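Local coordinates for uncharacterized protein (Bacteroides caccae, PDB 4L7A) that is of unknown function but probably acts as a zinc-dependent metallopeptidase that cleaves peptide bonds, at residues 21-26 and 61-66; 37-42 and 94-99. One frame throughout, in Å; residues are numbered along the deposited sequence.

Overall arrangement
Helix 17-35 comes first from the N terminus and runs directly into strand 38-40; helix 59-81 follows, and then strand 93-98. Contact 1 packs the first helix beside the second and closes a loop of 34 residues, which contains the short strand. Contact 2 lays that strand alongside 93-98 and closes a loop of 51 residues, which contains the whole of helix 59-81. The two closures therefore cross instead of nesting, and interleave two helices with two strands of the mixed sheet. Between the contacts, Asp24 bonds to Arg42 and Tyr41, Phe23 meets Tyr41, and Ala66 packs on Phe39, joining helix pair and sheet edge in one layered unit.

Contact 1: 21-26 and 61-66; sequences SEFDRW and LSVKLA
Phe23 and Trp26 reach across to Val63 and Ala66 in a buried, apolar helix-helix contact in the helical layer beside the mixed sheet of a probable zincin-like metallopeptidase fold. Helices 17-35 and 59-81 run nearly parallel here, the short segments 13° apart, but their axes stay 11.7 Å from each other, so two large aromatic side chains span a wide interval to small partners. Phe23 carries most of the contact. With CG anti to the backbone N (chi1 -167°), its ring extends toward the second helix, where CZ lies 3.7 Å from Val63 CA. Val63 answers with one branch, CG2, which sits almost exactly over the ring centre in a CH-pi contact, 3.8 Å from the centroid. Ala66 CB takes a different side of the same ring, lying at its edge and in its plane. Ser62 contributes mainly through its backbone oxygen, oblique to the ring, while its hydroxyl is bonded to Asp58 O, just ahead of helix 59-81. Tyr41 also meets the Phe23 ring, their planes at about 45°, and ties the helix pair to the end of strand 38-40. One turn beyond Phe23, Trp26 meets the ring of the C-terminal residue Tyr271 edge-to-face. The Ala66 methyl is shared by both aromatic residues of helix 17-35, with CB 3.8 Å from Phe23 CZ and 4.0 Å from Trp26 CZ3.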
# COMPACT_ATOMS: atom_id res chain seq x y z
N SER A 21 -1.44 -18.26 -20.37
CA SER A 21 -1.51 -17.29 -21.46
C SER A 21 -2.77 -16.44 -21.31
O SER A 21 -2.76 -15.27 -21.65
CB SER A 21 -1.53 -17.96 -22.86
OG SER A 21 -0.34 -18.69 -23.01
N GLU A 22 -3.86 -17.02 -20.80
CA GLU A 22 -5.10 -16.23 -20.56
C GLU A 22 -4.86 -15.17 -19.48
O GLU A 22 -5.30 -14.03 -19.62
CB GLU A 22 -6.29 -17.15 -20.19
CG GLU A 22 -7.68 -16.46 -20.08
CD GLU A 22 -8.79 -17.37 -19.48
OE1 GLU A 22 -8.55 -18.59 -19.29
OE2 GLU A 22 -9.91 -16.86 -19.19
N PHE A 23 -4.17 -15.53 -18.41
CA PHE A 23 -3.79 -14.56 -17.38
C PHE A 23 -2.83 -13.48 -17.95
O PHE A 23 -2.99 -12.31 -17.65
CB PHE A 23 -3.21 -15.28 -16.16
CG PHE A 23 -3.07 -14.43 -14.92
CD1 PHE A 23 -3.91 -13.35 -14.66
CD2 PHE A 23 -2.11 -14.75 -13.98
CE1 PHE A 23 -3.75 -12.61 -13.48
CE2 PHE A 23 -1.95 -14.00 -12.81
CZ PHE A 23 -2.77 -12.93 -12.58
N ASP A 24 -1.87 -13.88 -18.77
CA ASP A 24 -0.96 -12.89 -19.37
C ASP A 24 -1.76 -11.90 -20.15
O ASP A 24 -1.55 -10.71 -20.05
CB ASP A 24 0.09 -13.51 -20.28
CG ASP A 24 1.05 -14.42 -19.54
OD1 ASP A 24 1.15 -14.36 -18.30
OD2 ASP A 24 1.69 -15.24 -20.22
N ARG A 25 -2.72 -12.40 -20.90
CA ARG A 25 -3.59 -11.53 -21.71
C ARG A 25 -4.35 -10.57 -20.77
O ARG A 25 -4.39 -9.38 -21.01
CB ARG A 25 -4.56 -12.35 -22.61
CG ARG A 25 -4.75 -11.80 -24.04
CD ARG A 25 -5.82 -12.58 -24.89
NE ARG A 25 -7.20 -12.09 -24.67
CZ ARG A 25 -8.17 -12.77 -24.05
NH1 ARG A 25 -7.97 -13.99 -23.60
NH2 ARG A 25 -9.36 -12.23 -23.92
N TRP A 26 -4.92 -11.10 -19.69
CA TRP A 26 -5.67 -10.28 -18.75
C TRP A 26 -4.77 -9.21 -18.12
O TRP A 26 -5.20 -8.08 -17.90
CB TRP A 26 -6.30 -11.18 -17.71
CG TRP A 26 -7.19 -10.51 -16.80
CD1 TRP A 26 -8.53 -10.42 -16.91
CD2 TRP A 26 -6.83 -9.76 -15.62
NE1 TRP A 26 -9.05 -9.70 -15.87
CE2 TRP A 26 -8.04 -9.30 -15.04
CE3 TRP A 26 -5.62 -9.48 -14.97
CZ2 TRP A 26 -8.08 -8.56 -13.86
CZ3 TRP A 26 -5.66 -8.74 -13.77
CH2 TRP A 26 -6.88 -8.29 -13.24
N LEU A 61 -4.18 -18.31 -6.75
CA LEU A 61 -4.04 -17.24 -5.79
C LEU A 61 -3.41 -15.93 -6.41
O LEU A 61 -3.78 -14.82 -5.99
CB LEU A 61 -3.21 -17.72 -4.59
CG LEU A 61 -3.02 -16.70 -3.45
CD1 LEU A 61 -4.37 -16.24 -2.91
CD2 LEU A 61 -2.20 -17.39 -2.35
N SER A 62 -2.51 -16.08 -7.38
CA SER A 62 -1.96 -14.92 -8.08
C SER A 62 -3.05 -14.16 -8.82
O SER A 62 -3.05 -12.96 -8.85
CB SER A 62 -0.87 -15.30 -9.07
OG SER A 62 0.22 -15.87 -8.36
N VAL A 63 -3.99 -14.89 -9.42
CA VAL A 63 -5.10 -14.30 -10.12
C VAL A 63 -5.99 -13.52 -9.15
O VAL A 63 -6.44 -12.38 -9.46
CB VAL A 63 -5.94 -15.40 -10.81
CG1 VAL A 63 -7.17 -14.80 -11.46
CG2 VAL A 63 -5.12 -16.11 -11.86
N LYS A 64 -6.26 -14.10 -7.98
CA LYS A 64 -7.11 -13.44 -6.99
C LYS A 64 -6.47 -12.16 -6.55
O LYS A 64 -7.11 -11.13 -6.55
CB LYS A 64 -7.34 -14.33 -5.78
CG LYS A 64 -8.16 -15.54 -6.16
CD LYS A 64 -8.64 -16.31 -4.97
CE LYS A 64 -9.17 -17.64 -5.41
NZ LYS A 64 -9.64 -18.33 -4.22
N LEU A 65 -5.18 -12.23 -6.24
CA LEU A 65 -4.45 -11.04 -5.79
C LEU A 65 -4.34 -9.95 -6.85
O LEU A 65 -4.51 -8.78 -6.53
CB LEU A 65 -3.06 -11.39 -5.32
CG LEU A 65 -3.09 -11.95 -3.92
CD1 LEU A 65 -1.76 -12.61 -3.61
CD2 LEU A 65 -3.33 -10.79 -2.93
N ALA A 66 -4.14 -10.32 -8.12
CA ALA A 66 -4.11 -9.32 -9.16
C ALA A 66 -5.43 -8.59 -9.24
O ALA A 66 -5.46 -7.39 -9.48
CB ALA A 66 -3.80 -9.93 -10.48

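Contact 2: 37-42 and 94-99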
# COMPACT_ATOMS: atom_id res chain seq x y z
N ILE A 37 2.09 -0.89 -15.78
CA ILE A 37 2.63 -1.69 -14.69
C ILE A 37 2.90 -3.08 -15.20
O ILE A 37 2.05 -3.72 -15.77
CB ILE A 37 1.69 -1.78 -13.47
CG1 ILE A 37 1.46 -0.40 -12.86
CG2 ILE A 37 2.26 -2.70 -12.44
CD1 ILE A 37 0.30 -0.33 -11.87
N ASP A 38 4.08 -3.59 -14.93
CA ASP A 38 4.40 -4.95 -15.30
C ASP A 38 4.14 -5.79 -14.08
O ASP A 38 4.89 -5.75 -13.09
CB ASP A 38 5.85 -4.95 -15.80
CG ASP A 38 6.32 -6.29 -16.33
OD1 ASP A 38 5.52 -7.22 -16.57
OD2 ASP A 38 7.56 -6.40 -16.48
N PHE A 39 3.09 -6.60 -14.11
CA PHE A 39 2.76 -7.50 -13.00
C PHE A 39 3.26 -8.92 -13.27
O PHE A 39 2.76 -9.58 -14.16
CB PHE A 39 1.25 -7.49 -12.84
CG PHE A 39 0.70 -8.18 -11.60
CD1 PHE A 39 0.68 -9.56 -11.48
CD2 PHE A 39 0.07 -7.43 -10.59
CE1 PHE A 39 0.10 -10.15 -10.40
CE2 PHE A 39 -0.51 -8.04 -9.48
CZ PHE A 39 -0.47 -9.41 -9.38
N LYS A 40 4.22 -9.40 -12.50
CA LYS A 40 4.85 -10.69 -12.79
C LYS A 40 4.48 -11.76 -11.76
O LYS A 40 4.56 -11.52 -10.55
CB LYS A 40 6.36 -10.53 -12.85
CG LYS A 40 6.85 -9.53 -13.86
CD LYS A 40 8.31 -9.76 -14.15
CE LYS A 40 8.90 -8.67 -15.02
NZ LYS A 40 10.36 -8.89 -15.14
N TYR A 41 4.06 -12.92 -12.25
CA TYR A 41 3.77 -14.05 -11.39
C TYR A 41 4.59 -15.26 -11.74
O TYR A 41 4.77 -16.13 -10.88
CB TYR A 41 2.31 -14.39 -11.41
CG TYR A 41 1.86 -14.95 -12.71
CD1 TYR A 41 1.58 -14.11 -13.77
CD2 TYR A 41 1.73 -16.31 -12.89
CE1 TYR A 41 1.18 -14.63 -15.01
CE2 TYR A 41 1.36 -16.84 -14.11
CZ TYR A 41 1.05 -15.99 -15.16
OH TYR A 41 0.70 -16.52 -16.36
N ARG A 42 5.10 -15.32 -12.96
CA ARG A 42 5.85 -16.49 -13.42
C ARG A 42 7.20 -16.47 -12.72
O ARG A 42 7.94 -15.48 -12.81
CB ARG A 42 6.01 -16.48 -14.93
CG ARG A 42 4.72 -16.73 -15.78
CD ARG A 42 4.99 -16.27 -17.23
NE ARG A 42 3.91 -16.53 -18.18
CZ ARG A 42 3.68 -17.69 -18.75
NH1 ARG A 42 4.42 -18.74 -18.45
NH2 ARG A 42 2.68 -17.82 -19.59
N ILE A 94 5.35 -5.08 -10.24
CA ILE A 94 4.83 -5.82 -9.09
C ILE A 94 5.23 -7.29 -9.31
O ILE A 94 5.06 -7.79 -10.44
CB ILE A 94 3.33 -5.63 -8.93
CG1 ILE A 94 2.99 -4.19 -8.62
CG2 ILE A 94 2.81 -6.45 -7.78
CD1 ILE A 94 1.53 -3.84 -8.83
N HIS A 95 5.89 -7.93 -8.33
CA HIS A 95 6.24 -9.36 -8.45
C HIS A 95 5.48 -10.07 -7.38
O HIS A 95 5.44 -9.58 -6.27
CB HIS A 95 7.69 -9.63 -8.12
CG HIS A 95 8.65 -9.23 -9.18
ND1 HIS A 95 10.01 -9.45 -9.08
CD2 HIS A 95 8.45 -8.67 -10.40
CE1 HIS A 95 10.61 -9.03 -10.18
NE2 HIS A 95 9.69 -8.56 -11.00
N LEU A 96 4.90 -11.21 -7.68
CA LEU A 96 4.35 -12.08 -6.66
C LEU A 96 5.32 -13.23 -6.51
O LEU A 96 5.76 -13.82 -7.51
CB LEU A 96 2.99 -12.63 -7.04
CG LEU A 96 1.92 -11.66 -7.40
CD1 LEU A 96 0.59 -12.39 -7.48
CD2 LEU A 96 1.83 -10.56 -6.35
N ILE A 97 5.67 -13.53 -5.26
CA ILE A 97 6.52 -14.66 -4.94
C ILE A 97 5.86 -15.47 -3.87
O ILE A 97 5.29 -14.93 -2.92
CB ILE A 97 7.90 -14.20 -4.45
CG1 ILE A 97 8.62 -13.49 -5.57
CG2 ILE A 97 8.75 -15.35 -4.01
CD1 ILE A 97 10.05 -12.92 -5.15
N GLY A 98 5.93 -16.79 -3.99
CA GLY A 98 5.29 -17.64 -2.97
C GLY A 98 6.09 -17.77 -1.67
O GLY A 98 7.31 -17.88 -1.70
N SER A 99 5.38 -17.77 -0.54
CA SER A 99 5.98 -17.98 0.75
C SER A 99 5.20 -18.94 1.63
O SER A 99 3.97 -18.97 1.60
CB SER A 99 6.08 -16.64 1.45
OG SER A 99 6.90 -16.76 2.60
O HOH W 1 6.27 -16.02 -8.92
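Three backbone hydrogen bonds join Asp38 and Lys40 to Ile94 and Leu96, pairing strand 38-40 in parallel with strand 93-98. Lys40 N gives the shortest, 2.7 Å to Ile94 O, and Leu96 N meets Lys40 O nearly head-on at a C=O...N angle of 174°. The tight, apolar part is the face bearing Phe39 and Ile94. Phe39 holds CG anti to its backbone N (chi1 -170°), which brings CD2 to 4.0 Å from Ile94 CG2 and CZ to 3.7 Å from Leu96 CD1; Ala66 of helix 59-81 and Leu27 of helix 17-35 also pack against this ring. Cut back to an alanine, this position would probably leave Ile94 CG2, Leu96 CD1 and Ala66 CB without the ring they pack on, opening a gap under the helices. The other face is more polar and its outer side more exposed: the extended chain of Lys40 runs beside the buried His95 imidazole, CD 3.6 Å from NE2, and its amine makes a long ion pair with Asp38. Beyond the last direct bond the strands part, and a water donates to both Tyr41 O and Leu96 O. Helix 59-81 links the two strands and packs on the Phe39 face, a beta-alpha-beta crossover at the edge of the mixed sheet.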